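Long-range contact in disease resistance protein RRS1 (Arabidopsis thaliana, PDB 5W3X), which binds W-box DNA elements as a transcription factor and acts as a disease resistance protein against bacterial and fungal pathogens, here represented by its WRKY domain: residues I30-R41 with T53-S63. Residues are numbered along the deposited sequence; the frame is centred on the assembly and turned at random.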
ATOM      1  N   ILE B  30       6.913  -3.023  11.999  1.00 38.39           N
ATOM      2  CA  ILE B  30       7.403  -1.697  12.329  1.00 31.93           C
ATOM      3  C   ILE B  30       8.947  -1.646  12.328  1.00 36.52           C
ATOM      4  O   ILE B  30       9.606  -2.574  12.812  1.00 33.76           O
ATOM      5  CB  ILE B  30       6.876  -1.256  13.703  1.00 40.50           C
ATOM      6  CG1 ILE B  30       5.349  -1.206  13.690  1.00 43.36           C
ATOM      7  CG2 ILE B  30       7.425   0.121  14.081  1.00 44.22           C
ATOM      8  CD1 ILE B  30       4.789  -0.088  12.799  1.00 39.96           C
ATOM      9  N   LEU B  31       9.497  -0.576  11.755  1.00 35.24           N
ATOM     10  CA  LEU B  31      10.923  -0.269  11.818  1.00 33.92           C
ATOM     11  C   LEU B  31      11.489  -0.539  13.200  1.00 36.94           C
ATOM     12  O   LEU B  31      10.975  -0.031  14.191  1.00 39.29           O
ATOM     13  CB  LEU B  31      11.163   1.200  11.461  1.00 35.04           C
ATOM     14  CG  LEU B  31      12.458   1.676  10.788  1.00 41.38           C
ATOM     15  CD1 LEU B  31      12.767   3.136  11.181  1.00 41.27           C
ATOM     16  CD2 LEU B  31      13.643   0.775  11.042  1.00 38.35           C
ATOM     17  N   GLY B  32      12.542  -1.348  13.257  1.00 41.87           N
ATOM     18  CA  GLY B  32      13.298  -1.545  14.482  1.00 43.75           C
ATOM     19  C   GLY B  32      12.663  -2.482  15.495  1.00 48.31           C
ATOM     20  O   GLY B  32      13.217  -2.693  16.574  1.00 52.39           O
ATOM     21  N   SER B  33      11.515  -3.061  15.160  1.00 42.26           N
ATOM     22  CA  SER B  33      10.821  -3.918  16.117  1.00 41.90           C
ATOM     23  C   SER B  33      10.657  -5.348  15.622  1.00 42.86           C
ATOM     24  O   SER B  33      10.450  -5.593  14.436  1.00 43.06           O
ATOM     25  CB  SER B  33       9.445  -3.334  16.462  1.00 44.60           C
ATOM     26  OG  SER B  33       8.786  -4.140  17.426  1.00 50.61           O
ATOM     27  N   ARG B  34      10.720  -6.290  16.552  1.00 44.32           N
ATOM     28  CA  ARG B  34      10.530  -7.692  16.225  1.00 47.91           C
ATOM     29  C   ARG B  34       9.036  -7.996  16.182  1.00 44.68           C
ATOM     30  O   ARG B  34       8.611  -8.980  15.582  1.00 42.82           O
ATOM     31  CB  ARG B  34      11.251  -8.586  17.245  1.00 55.08           C
ATOM     32  CG  ARG B  34      12.764  -8.642  17.017  1.00 61.02           C
ATOM     33  CD  ARG B  34      13.584  -8.900  18.268  1.00 67.55           C
ATOM     34  NE  ARG B  34      13.104 -10.018  19.070  1.00 72.00           N
ATOM     35  CZ  ARG B  34      12.778  -9.917  20.355  1.00 76.12           C
ATOM     36  NH1 ARG B  34      12.872  -8.746  20.977  1.00 75.60           N
ATOM     37  NH2 ARG B  34      12.358 -10.983  21.020  1.00 78.83           N
ATOM     38  N   PHE B  35       8.242  -7.114  16.776  1.00 42.02           N
ATOM     39  CA  PHE B  35       6.813  -7.362  16.907  1.00 45.93           C
ATOM     40  C   PHE B  35       5.969  -6.340  16.151  1.00 45.88           C
ATOM     41  O   PHE B  35       6.258  -5.144  16.179  1.00 42.93           O
ATOM     42  CB  PHE B  35       6.426  -7.369  18.382  1.00 48.57           C
ATOM     43  CG  PHE B  35       7.205  -8.353  19.199  1.00 48.92           C
ATOM     44  CD1 PHE B  35       6.903  -9.702  19.143  1.00 49.56           C
ATOM     45  CD2 PHE B  35       8.243  -7.933  20.012  1.00 52.78           C
ATOM     46  CE1 PHE B  35       7.620 -10.622  19.892  1.00 55.58           C
ATOM     47  CE2 PHE B  35       8.969  -8.847  20.765  1.00 59.31           C
ATOM     48  CZ  PHE B  35       8.656 -10.194  20.703  1.00 56.68           C
ATOM     49  N   PRO B  36       4.908  -6.818  15.484  1.00 40.19           N
ATOM     50  CA  PRO B  36       4.031  -5.971  14.675  1.00 41.71           C
ATOM     51  C   PRO B  36       3.128  -5.103  15.532  1.00 43.44           C
ATOM     52  O   PRO B  36       2.856  -5.443  16.685  1.00 43.85           O
ATOM     53  CB  PRO B  36       3.208  -6.986  13.880  1.00 41.60           C
ATOM     54  CG  PRO B  36       3.132  -8.158  14.780  1.00 44.69           C
ATOM     55  CD  PRO B  36       4.470  -8.223  15.474  1.00 44.97           C
ATOM     56  N   ARG B  37       2.678  -3.987  14.972  1.00 37.19           N
ATOM     57  CA  ARG B  37       1.710  -3.132  15.642  1.00 37.96           C
ATOM     58  C   ARG B  37       0.302  -3.354  15.093  1.00 35.38           C
ATOM     59  O   ARG B  37       0.098  -3.443  13.876  1.00 37.19           O
ATOM     60  CB  ARG B  37       2.106  -1.665  15.498  1.00 36.64           C
ATOM     61  CG  ARG B  37       1.132  -0.688  16.133  1.00 39.53           C
ATOM     62  CD  ARG B  37       1.720   0.713  16.105  1.00 43.61           C
ATOM     63  NE  ARG B  37       3.082   0.702  16.625  1.00 45.71           N
ATOM     64  CZ  ARG B  37       3.965   1.675  16.434  1.00 51.87           C
ATOM     65  NH1 ARG B  37       5.183   1.568  16.946  1.00 46.73           N
ATOM     66  NH2 ARG B  37       3.638   2.745  15.715  1.00 50.41           N
ATOM     67  N   GLY B  38      -0.658  -3.462  16.003  1.00 38.36           N
ATOM     68  CA  GLY B  38      -2.058  -3.592  15.644  1.00 37.86           C
ATOM     69  C   GLY B  38      -2.817  -2.293  15.881  1.00 40.87           C
ATOM     70  O   GLY B  38      -2.619  -1.624  16.899  1.00 42.07           O
ATOM     71  N   TYR B  39      -3.670  -1.931  14.929  1.00 37.97           N
ATOM     72  CA  TYR B  39      -4.443  -0.690  15.003  1.00 34.42           C
ATOM     73  C   TYR B  39      -5.926  -1.015  15.036  1.00 38.74           C
ATOM     74  O   TYR B  39      -6.415  -1.753  14.168  1.00 39.96           O
ATOM     75  CB  TYR B  39      -4.163   0.208  13.804  1.00 32.03           C
ATOM     76  CG  TYR B  39      -2.705   0.594  13.615  1.00 32.58           C
ATOM     77  CD1 TYR B  39      -1.788  -0.317  13.125  1.00 33.51           C
ATOM     78  CD2 TYR B  39      -2.270   1.888  13.872  1.00 40.31           C
ATOM     79  CE1 TYR B  39      -0.445   0.039  12.917  1.00 33.99           C
ATOM     80  CE2 TYR B  39      -0.931   2.253  13.680  1.00 35.62           C
ATOM     81  CZ  TYR B  39      -0.034   1.333  13.198  1.00 37.41           C
ATOM     82  OH  TYR B  39       1.283   1.718  13.010  1.00 41.56           O
ATOM     83  N   TYR B  40      -6.620  -0.433  16.013  1.00 39.65           N
ATOM     84  CA  TYR B  40      -8.043  -0.641  16.251  1.00 37.84           C
ATOM     85  C   TYR B  40      -8.750   0.706  16.316  1.00 41.82           C
ATOM     86  O   TYR B  40      -8.142   1.718  16.670  1.00 42.50           O
ATOM     87  CB  TYR B  40      -8.285  -1.402  17.561  1.00 38.40           C
ATOM     88  CG  TYR B  40      -7.618  -2.747  17.636  1.00 44.32           C
ATOM     89  CD1 TYR B  40      -6.283  -2.854  18.004  1.00 40.99           C
ATOM     90  CD2 TYR B  40      -8.321  -3.916  17.352  1.00 45.11           C
ATOM     91  CE1 TYR B  40      -5.657  -4.074  18.075  1.00 41.73           C
ATOM     92  CE2 TYR B  40      -7.696  -5.151  17.423  1.00 44.52           C
ATOM     93  CZ  TYR B  40      -6.360  -5.217  17.786  1.00 47.56           C
ATOM     94  OH  TYR B  40      -5.717  -6.429  17.860  1.00 49.23           O
ATOM     95  N   ARG B  41     -10.042   0.695  15.999  1.00 40.25           N
ATOM     96  CA  ARG B  41     -10.923   1.859  16.130  1.00 40.45           C
ATOM     97  C   ARG B  41     -12.198   1.347  16.773  1.00 45.17           C
ATOM     98  O   ARG B  41     -12.374   0.132  16.848  1.00 46.03           O
ATOM     99  CB  ARG B  41     -11.161   2.513  14.764  1.00 38.09           C
ATOM    100  CG  ARG B  41     -11.640   1.561  13.651  1.00 35.73           C
ATOM    101  CD  ARG B  41     -13.173   1.500  13.553  1.00 44.31           C
ATOM    102  NE  ARG B  41     -13.622   0.746  12.386  1.00 42.79           N
ATOM    103  CZ  ARG B  41     -14.803   0.146  12.286  1.00 45.06           C
ATOM    104  NH1 ARG B  41     -15.658   0.186  13.295  1.00 46.89           N
ATOM    105  NH2 ARG B  41     -15.120  -0.511  11.181  1.00 37.50           N
ATOM    106  N   THR B  53      -9.605   5.415  19.211  1.00 46.73           N
ATOM    107  CA  THR B  53      -8.745   4.420  18.580  1.00 48.21           C
ATOM    108  C   THR B  53      -7.762   3.839  19.593  1.00 47.74           C
ATOM    109  O   THR B  53      -7.516   4.428  20.646  1.00 48.13           O
ATOM    110  CB  THR B  53      -7.949   5.017  17.417  1.00 47.57           C
ATOM    111  OG1 THR B  53      -7.069   6.018  17.930  1.00 47.74           O
ATOM    112  CG2 THR B  53      -8.882   5.661  16.406  1.00 44.18           C
ATOM    113  N   LYS B  54      -7.194   2.682  19.283  1.00 46.12           N
ATOM    114  CA  LYS B  54      -6.107   2.176  20.110  1.00 44.82           C
ATOM    115  C   LYS B  54      -5.073   1.414  19.296  1.00 44.86           C
ATOM    116  O   LYS B  54      -5.382   0.830  18.260  1.00 39.63           O
ATOM    117  CB  LYS B  54      -6.648   1.313  21.259  1.00 46.56           C
ATOM    118  CG  LYS B  54      -7.112  -0.084  20.910  1.00 48.57           C
ATOM    119  CD  LYS B  54      -7.368  -0.871  22.197  1.00 51.71           C
ATOM    120  CE  LYS B  54      -7.926  -2.258  21.932  1.00 54.88           C
ATOM    121  NZ  LYS B  54      -8.129  -3.004  23.208  1.00 57.28           N
ATOM    122  N   GLN B  55      -3.834   1.474  19.777  1.00 42.82           N
ATOM    123  CA  GLN B  55      -2.693   0.820  19.162  1.00 43.78           C
ATOM    124  C   GLN B  55      -2.070  -0.139  20.151  1.00 46.01           C
ATOM    125  O   GLN B  55      -1.880   0.200  21.319  1.00 45.54           O
ATOM    126  CB  GLN B  55      -1.648   1.847  18.735  1.00 46.47           C
ATOM    127  CG  GLN B  55      -2.125   3.273  18.855  1.00 61.43           C
ATOM    128  CD  GLN B  55      -2.938   3.664  17.663  1.00 64.64           C
ATOM    129  OE1 GLN B  55      -2.588   3.315  16.540  1.00 72.65           O
ATOM    130  NE2 GLN B  55      -4.043   4.361  17.889  1.00 59.55           N
ATOM    131  N   VAL B  56      -1.741  -1.330  19.670  1.00 46.94           N
ATOM    132  CA  VAL B  56      -1.243  -2.396  20.521  1.00 42.26           C
ATOM    133  C   VAL B  56       0.041  -2.969  19.946  1.00 45.40           C
ATOM    134  O   VAL B  56       0.074  -3.370  18.783  1.00 40.99           O
ATOM    135  CB  VAL B  56      -2.265  -3.526  20.666  1.00 41.91           C
ATOM    136  CG1 VAL B  56      -1.679  -4.656  21.490  1.00 44.88           C
ATOM    137  CG2 VAL B  56      -3.576  -3.010  21.271  1.00 34.85           C
ATOM    138  N   GLN B  57       1.101  -2.998  20.749  1.00 44.78           N
ATOM    139  CA  GLN B  57       2.369  -3.542  20.282  1.00 44.23           C
ATOM    140  C   GLN B  57       3.163  -4.183  21.410  1.00 46.26           C
ATOM    141  O   GLN B  57       3.467  -3.528  22.407  1.00 49.05           O
ATOM    142  CB  GLN B  57       3.205  -2.451  19.612  1.00 43.51           C
ATOM    143  CG  GLN B  57       4.520  -2.966  19.043  1.00 44.21           C
ATOM    144  CD  GLN B  57       5.195  -1.965  18.135  1.00 50.56           C
ATOM    145  OE1 GLN B  57       4.785  -0.804  18.056  1.00 52.99           O
ATOM    146  NE2 GLN B  57       6.236  -2.409  17.438  1.00 52.82           N
ATOM    147  N   ARG B  58       3.491  -5.461  21.242  1.00 52.70           N
ATOM    148  CA  ARG B  58       4.333  -6.193  22.187  1.00 50.89           C
ATOM    149  C   ARG B  58       5.707  -5.529  22.259  1.00 50.25           C
ATOM    150  O   ARG B  58       6.291  -5.190  21.230  1.00 53.23           O
ATOM    151  CB  ARG B  58       4.438  -7.663  21.768  1.00 53.21           C
ATOM    152  CG  ARG B  58       5.370  -8.526  22.614  1.00 60.87           C
ATOM    153  CD  ARG B  58       4.651  -9.763  23.172  1.00 67.39           C
ATOM    154  NE  ARG B  58       3.672 -10.331  22.245  1.00 68.53           N
ATOM    155  CZ  ARG B  58       2.679 -11.139  22.614  1.00 69.49           C
ATOM    156  NH1 ARG B  58       2.519 -11.449  23.895  1.00 64.88           N
ATOM    157  NH2 ARG B  58       1.831 -11.623  21.712  1.00 69.76           N
ATOM    158  N   SER B  59       6.203  -5.309  23.473  1.00 95.94           N
ATOM    159  CA  SER B  59       7.414  -4.514  23.660  1.00 91.31           C
ATOM    160  C   SER B  59       8.662  -5.187  23.113  1.00 89.14           C
ATOM    161  O   SER B  59       8.899  -6.372  23.348  1.00 85.78           O
ATOM    162  CB  SER B  59       7.630  -4.197  25.137  1.00 94.37           C
ATOM    163  OG  SER B  59       8.868  -3.526  25.319  1.00 94.97           O
ATOM    164  N   GLU B  60       9.460  -4.411  22.389  1.00 88.49           N
ATOM    165  CA  GLU B  60      10.710  -4.899  21.821  1.00 88.16           C
ATOM    166  C   GLU B  60      11.676  -5.317  22.925  1.00 89.18           C
ATOM    167  O   GLU B  60      12.137  -6.458  22.959  1.00 88.25           O
ATOM    168  CB  GLU B  60      11.347  -3.827  20.930  1.00 87.79           C
ATOM    169  CG  GLU B  60      12.749  -4.154  20.449  1.00 88.30           C
ATOM    170  CD  GLU B  60      12.770  -5.190  19.340  1.00 91.72           C
ATOM    171  OE1 GLU B  60      11.692  -5.722  18.997  1.00 96.77           O
ATOM    172  OE2 GLU B  60      13.867  -5.475  18.812  1.00 87.88           O
ATOM    173  N   THR B  61      11.973  -4.384  23.825  1.00 92.09           N
ATOM    174  CA  THR B  61      12.951  -4.605  24.888  1.00 97.34           C
ATOM    175  C   THR B  61      12.550  -5.721  25.859  1.00 97.62           C
ATOM    176  O   THR B  61      13.331  -6.637  26.119  1.00 99.70           O
ATOM    177  CB  THR B  61      13.191  -3.307  25.685  1.00100.41           C
ATOM    178  OG1 THR B  61      11.944  -2.818  26.192  1.00103.53           O
ATOM    179  CG2 THR B  61      13.810  -2.241  24.790  1.00100.35           C
ATOM    180  N   ASP B  62      11.337  -5.644  26.393  1.00 94.91           N
ATOM    181  CA  ASP B  62      10.824  -6.686  27.279  1.00 97.08           C
ATOM    182  C   ASP B  62       9.657  -7.418  26.620  1.00100.67           C
ATOM    183  O   ASP B  62       8.539  -6.904  26.574  1.00107.34           O
ATOM    184  CB  ASP B  62      10.386  -6.085  28.619  1.00 96.23           C
ATOM    185  N   SER B  63       9.920  -8.620  26.120  1.00 95.60           N
ATOM    186  CA  SER B  63       8.926  -9.390  25.368  1.00 94.78           C
ATOM    187  C   SER B  63       7.673  -9.750  26.169  1.00 94.40           C
ATOM    188  O   SER B  63       6.664 -10.177  25.603  1.00 82.51           O
ATOM    189  CB  SER B  63       9.566 -10.669  24.827  1.00101.24           C
ATOM    190  OG  SER B  63       8.578 -11.568  24.354  1.00105.05           O
TER
HETATM  191  O   HOH W   1       2.817  -7.237  18.701  1.00 44.71           O
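Gln-57 meets Arg-37 through its amide oxygen, which takes two hydrogen bonds from one guanidinium. Arg-37 NE lies 2.7 Å and Arg-37 NH1 2.6 Å from Gln-57 OE1. The oxygen sits in the guanidinium plane, while the amide is turned 57° from it. Ile-30 CD1 covers one guanidinium face. The nitrogen of the same amide, Gln-57 NE2, gives a weak, bent bond to Phe-35 O. Phe-35 O also accepts from Ser-33 OG at 3.0 Å, on a lone pair. The side chain of Gln-57 is extended, with CG anti to the backbone N (chi1 -177°), which carries the amide across to these partners.

Residues 37-41 and 53-58 are the two central strands of the four-stranded antiparallel WRKY sheet. Gly-38 pairs with Val-56, and Tyr-40 with Lys-54, each through two backbone hydrogen bonds. Where the direct pairing ends, a water bridges Pro-36 O and Arg-58 N: it donates to Pro-36 O at 2.7 Å and accepts from Arg-58 N. On the sheet face that carries Tyr-40 and Lys-54, Lys-54 CG packs against Tyr-40 CB. The ammonium of Lys-54 has salt bridges to Asp-18 and Glu-16.

At the loop end, Glu-60 OE1 accepts a nearly straight bond from Arg-34 N (2.7 Å, N-H...O angle 163°), on the syn side but tilted out of the carboxylate plane. Arg-34 NH1 adds a weak bond to Glu-60 O. Phe-35 lies between two aliphatic groups. Arg-58 CG is centred over one ring face, 3.8 Å from the Phe-35 centroid, and Arg-34 CB is near the rim of the opposite face. The chain of another protein hydrogen-bonds to Ile-30 O and Gly-32 N in the turn.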